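Local coordinates for protein chlorella virus DNA ligase-adenylate (Chlorella virus, PDB 1FVI) that probably seals nicks in DNA in an ATP-dependent reaction that passes through a covalent enzyme-adenylate intermediate, at residues I144-L147 and L148-E151; R152-S156 and K157-G161. The protein carries 1 engineered substitution. One frame throughout, in Å; residues are numbered along the deposited sequence.

Contact 1: I144-L147 and L148-E151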
loop_
_atom_site.group_PDB
_atom_site.type_symbol
_atom_site.label_atom_id
_atom_site.label_comp_id
_atom_site.label_asym_id
_atom_site.label_seq_id
_atom_site.Cartn_x
_atom_site.Cartn_y
_atom_site.Cartn_z
ATOM N N ILE A 144 -4.150 19.507 -2.487
ATOM C CA ILE A 144 -2.979 18.946 -3.172
ATOM C C ILE A 144 -1.772 18.672 -2.250
ATOM O O ILE A 144 -1.111 17.645 -2.376
ATOM C CB ILE A 144 -2.577 19.848 -4.377
ATOM C CG1 ILE A 144 -3.654 19.739 -5.461
ATOM C CG2 ILE A 144 -1.161 19.494 -4.884
ATOM C CD1 ILE A 144 -3.465 20.644 -6.618
ATOM N N THR A 145 -1.509 19.581 -1.322
ATOM C CA THR A 145 -0.413 19.423 -0.375
ATOM C C THR A 145 -0.647 18.164 0.441
ATOM O O THR A 145 0.272 17.368 0.646
ATOM C CB THR A 145 -0.356 20.614 0.575
ATOM O OG1 THR A 145 -0.479 21.818 -0.189
ATOM C CG2 THR A 145 0.954 20.627 1.358
ATOM N N GLU A 146 -1.886 17.981 0.886
ATOM C CA GLU A 146 -2.251 16.798 1.650
ATOM C C GLU A 146 -2.113 15.511 0.834
ATOM O O GLU A 146 -1.682 14.478 1.366
ATOM C CB GLU A 146 -3.655 16.938 2.224
ATOM C CG GLU A 146 -3.699 17.786 3.502
ATOM C CD GLU A 146 -5.065 17.797 4.174
ATOM O OE1 GLU A 146 -5.943 17.010 3.785
ATOM O OE2 GLU A 146 -5.269 18.609 5.094
ATOM N N LEU A 147 -2.449 15.582 -0.456
ATOM C CA LEU A 147 -2.337 14.432 -1.362
ATOM C C LEU A 147 -0.871 13.993 -1.517
ATOM O O LEU A 147 -0.544 12.815 -1.377
ATOM C CB LEU A 147 -2.919 14.769 -2.746
ATOM C CG LEU A 147 -3.967 13.819 -3.350
ATOM C CD1 LEU A 147 -4.011 13.978 -4.862
ATOM C CD2 LEU A 147 -3.669 12.389 -2.994
ATOM N N LEU A 148 0.005 14.943 -1.836
ATOM C CA LEU A 148 1.434 14.655 -1.975
ATOM C C LEU A 148 2.076 14.149 -0.664
ATOM O O LEU A 148 2.878 13.212 -0.685
ATOM C CB LEU A 148 2.149 15.903 -2.475
ATOM C CG LEU A 148 1.700 16.203 -3.900
ATOM C CD1 LEU A 148 2.128 17.582 -4.297
ATOM C CD2 LEU A 148 2.251 15.146 -4.837
ATOM N N GLN A 149 1.729 14.769 0.467
ATOM C CA GLN A 149 2.263 14.338 1.755
ATOM C C GLN A 149 1.829 12.898 1.974
ATOM O O GLN A 149 2.592 12.082 2.500
ATOM C CB GLN A 149 1.750 15.218 2.895
ATOM C CG GLN A 149 2.134 16.691 2.760
ATOM C CD GLN A 149 1.634 17.560 3.912
ATOM O OE1 GLN A 149 2.413 17.964 4.773
ATOM N NE2 GLN A 149 0.340 17.870 3.918
ATOM N N TYR A 150 0.612 12.584 1.521
ATOM C CA TYR A 150 0.074 11.237 1.649
ATOM C C TYR A 150 0.868 10.208 0.821
ATOM O O TYR A 150 1.141 9.092 1.302
ATOM C CB TYR A 150 -1.416 11.221 1.277
ATOM C CG TYR A 150 -2.044 9.879 1.525
ATOM C CD1 TYR A 150 -2.195 9.398 2.832
ATOM C CD2 TYR A 150 -2.430 9.055 0.465
ATOM C CE1 TYR A 150 -2.700 8.137 3.074
ATOM C CE2 TYR A 150 -2.942 7.778 0.703
ATOM C CZ TYR A 150 -3.064 7.330 2.010
ATOM O OH TYR A 150 -3.481 6.061 2.284
ATOM N N GLU A 151 1.259 10.590 -0.404
ATOM C CA GLU A 151 2.032 9.702 -1.285
ATOM C C GLU A 151 3.399 9.431 -0.652
ATOM O O GLU A 151 3.861 8.287 -0.658
ATOM C CB GLU A 151 2.211 10.284 -2.706
ATOM C CG GLU A 151 3.001 9.319 -3.637
ATOM C CD GLU A 151 2.953 9.642 -5.134
ATOM O OE1 GLU A 151 3.800 9.107 -5.876
ATOM O OE2 GLU A 151 2.070 10.396 -5.586
#
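Ile144 and Leu148 sit one turn apart on an alpha-helix of the adenylation (nucleotidyltransferase) domain, side by side and pointing the same way. The branch methyl CG2 of Ile144 meets CD1 of Leu148 at 3.8 Å. It gets there because CG2 is anti to the backbone N while CG1 stands beside that N (chi1 -69°), which sends the longer arm away from Leu148. In the backbone of the same pair, Leu148 N gives a nearly linear bond to Ile144 O (3.0 Å, N-H...O 174°). Both leucines of the stretch are buried: Leu147 packs on strands 139-141, 162-165 and 184-186 through Ile141, Val162 and Met186, whereas Leu148, like Leu147, meets Ile14 of a loop.

A different pairing runs along a more exposed side. Thr145 and Gln149 also run side by side, with CG2 of Thr145 3.8 Å from NE2 of Gln149; Gln149 is extended beyond CG. The amide N-H of NE2 may add a weak bond to Thr145 O, although the modelled position of that oxygen is uncertain. Glu146 CG passes 4.1 Å from Gln149 NE2, and Glu146 OE1 is taken by Asn142 N.

Tyr150 and Glu151 share a different rotation, CG anti to the backbone N; in Tyr150 (chi1 -174°) it carries the ring off towards Val139, Val162 and Pro25, a residue of the AMP site. The N-H of Tyr150 still bonds to Glu146 O at 3.0 Å. The extended chain of Glu151 holds its carboxylate against the backbone beyond strand 184-186, where OE1 accepts from Phe189 N and OE2 from Gln188 N.

Contact 2: R152-S156 and K157-G161; sequences RDVLS and KGFEG
Lys157 and Gly158 end the helix against Asp153, Val154 and Leu155 in a Schellman motif, from which the chain runs into Glu160 and Gly161, which from the family pattern probably open nucleotidyltransferase motif IV, and on to strand 162-165. Lys157 N is shared between two weak bonds, to Asp153 O and Val154 O, each 3.1 Å. Its side chain folds back along the helix, and the bend at chi4 (66°) brings NZ to 3.9 Å from Asp153 CB. The ammonium may also feel the Asp153 carboxylate, which is already salt-bridged through OD1 to Arg152 NE. Asp153 O receives a further bond, from Ser156 OG.

Gly158 takes a positive phi of 97°, where a side chain would jam against the preceding carbonyl, and its N reaches Leu155 O at 3.0 Å from above the carbonyl plane. Phe159 N then bonds to Val154 O (3.1 Å, N-H...O 156°), completing the motif. The same oxygen sits at the edge of the Phe159 ring, near its plane and beside CD1, while CB of Phe159 packs on Val154 CG1. Val154 and Phe159 both touch Pro25. Leu155 CD2 lies 3.1 Å from Phe159 O, to which a water donates a hydrogen bond (3.2 Å from the water to Phe159 O).

At Glu160 the side chain touches Ala28, and its backbone, like that of Gly161, is hydrogen-bonded to Lys26, the residue that carries the AMP. This ties the helix end to the adenylated lysine through main-chain bonds. At Gly161 the contact is tight, with Val154 CG1 2.9 Å from Gly161 O.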
loop_
_atom_site.group_PDB
_atom_site.type_symbol
_atom_site.label_atom_id
_atom_site.label_comp_id
_atom_site.label_asym_id
_atom_site.label_seq_id
_atom_site.Cartn_x
_atom_site.Cartn_y
_atom_site.Cartn_z
ATOM N N ARG A 152 4.046 10.489 -0.151
ATOM C CA ARG A 152 5.336 10.372 0.534
ATOM C C ARG A 152 5.201 9.369 1.697
ATOM O O ARG A 152 6.014 8.455 1.853
ATOM C CB ARG A 152 5.741 11.735 1.101
ATOM C CG ARG A 152 6.940 11.695 2.054
ATOM C CD ARG A 152 6.909 12.842 3.064
ATOM N NE ARG A 152 5.692 12.844 3.876
ATOM C CZ ARG A 152 5.226 13.902 4.541
ATOM N NH1 ARG A 152 5.873 15.057 4.513
ATOM N NH2 ARG A 152 4.064 13.831 5.179
ATOM N N ASP A 153 4.157 9.540 2.505
ATOM C CA ASP A 153 3.909 8.659 3.650
ATOM C C ASP A 153 3.746 7.225 3.213
ATOM O O ASP A 153 4.391 6.311 3.724
ATOM C CB ASP A 153 2.645 9.104 4.387
ATOM C CG ASP A 153 2.876 10.328 5.247
ATOM O OD1 ASP A 153 4.058 10.649 5.512
ATOM O OD2 ASP A 153 1.885 10.970 5.667
ATOM N N VAL A 154 2.851 7.049 2.254
ATOM C CA VAL A 154 2.530 5.758 1.676
ATOM C C VAL A 154 3.769 5.077 1.059
ATOM O O VAL A 154 4.019 3.889 1.294
ATOM C CB VAL A 154 1.298 5.948 0.719
ATOM C CG1 VAL A 154 1.476 5.263 -0.590
ATOM C CG2 VAL A 154 0.033 5.524 1.445
ATOM N N LEU A 155 4.575 5.845 0.335
ATOM C CA LEU A 155 5.806 5.311 -0.251
ATOM C C LEU A 155 6.799 4.934 0.851
ATOM O O LEU A 155 7.551 3.968 0.727
ATOM C CB LEU A 155 6.466 6.346 -1.162
ATOM C CG LEU A 155 5.710 6.560 -2.455
ATOM C CD1 LEU A 155 6.281 7.755 -3.209
ATOM C CD2 LEU A 155 5.805 5.263 -3.247
ATOM N N SER A 156 6.790 5.699 1.933
ATOM C CA SER A 156 7.722 5.441 3.023
ATOM C C SER A 156 7.354 4.138 3.717
ATOM O O SER A 156 8.217 3.491 4.312
ATOM C CB SER A 156 7.758 6.610 4.016
ATOM O OG SER A 156 6.657 6.574 4.904
ATOM N N LYS A 157 6.087 3.735 3.603
ATOM C CA LYS A 157 5.652 2.486 4.218
ATOM C C LYS A 157 5.841 1.300 3.268
ATOM O O LYS A 157 5.570 0.144 3.618
ATOM C CB LYS A 157 4.214 2.599 4.736
ATOM C CG LYS A 157 4.081 3.552 5.914
ATOM C CD LYS A 157 2.618 3.811 6.242
ATOM C CE LYS A 157 2.447 4.850 7.347
ATOM N NZ LYS A 157 2.898 6.213 6.941
ATOM N N GLY A 158 6.343 1.593 2.075
ATOM C CA GLY A 158 6.612 0.545 1.105
ATOM C C GLY A 158 5.565 0.280 0.041
ATOM O O GLY A 158 5.692 -0.694 -0.697
ATOM N N PHE A 159 4.539 1.127 -0.036
ATOM C CA PHE A 159 3.477 0.979 -1.040
ATOM C C PHE A 159 3.874 1.630 -2.374
ATOM O O PHE A 159 4.830 2.406 -2.438
ATOM C CB PHE A 159 2.158 1.570 -0.518
ATOM C CG PHE A 159 1.646 0.894 0.731
ATOM C CD1 PHE A 159 1.690 1.543 1.958
ATOM C CD2 PHE A 159 1.155 -0.407 0.682
ATOM C CE1 PHE A 159 1.260 0.906 3.129
ATOM C CE2 PHE A 159 0.722 -1.055 1.839
ATOM C CZ PHE A 159 0.775 -0.399 3.068
ATOM N N GLU A 160 3.106 1.344 -3.417
ATOM C CA GLU A 160 3.363 1.841 -4.780
ATOM C C GLU A 160 3.015 3.299 -5.056
ATOM O O GLU A 160 3.609 3.931 -5.922
ATOM C CB GLU A 160 2.587 0.994 -5.812
ATOM C CG GLU A 160 2.964 -0.475 -5.909
ATOM C CD GLU A 160 4.400 -0.678 -6.345
ATOM O OE1 GLU A 160 5.268 -0.922 -5.472
ATOM O OE2 GLU A 160 4.664 -0.595 -7.563
ATOM N N GLY A 161 1.991 3.797 -4.390
ATOM C CA GLY A 161 1.546 5.151 -4.623
ATOM C C GLY A 161 0.205 5.209 -3.948
ATOM O O GLY A 161 -0.007 4.486 -2.970
HETATM O O HOH W 1 7.996 1.924 -2.069
#

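In the fold
Coming from the N terminus, the chain lays down strands 9-10 and 21-25, later strand 139-141, and then enters helix 144-156. Contact 1 covers the opening turns of that helix; contact 2 follows directly in series, spanning its last turn and the loop to strand 162-165. Neither closes a long loop, and they neither nest nor cross; their centres are 11 Å apart along one helix. Strands 139-141 and 162-165 flank strand 21-25 in the same sheet, so the helix forms the crossover between them. Contact 1 faces that sheet, whereas contact 2 meets both Pro25 and, through Arg152, Leu155 and Ser156, strand 286-291 of the OB-like domain.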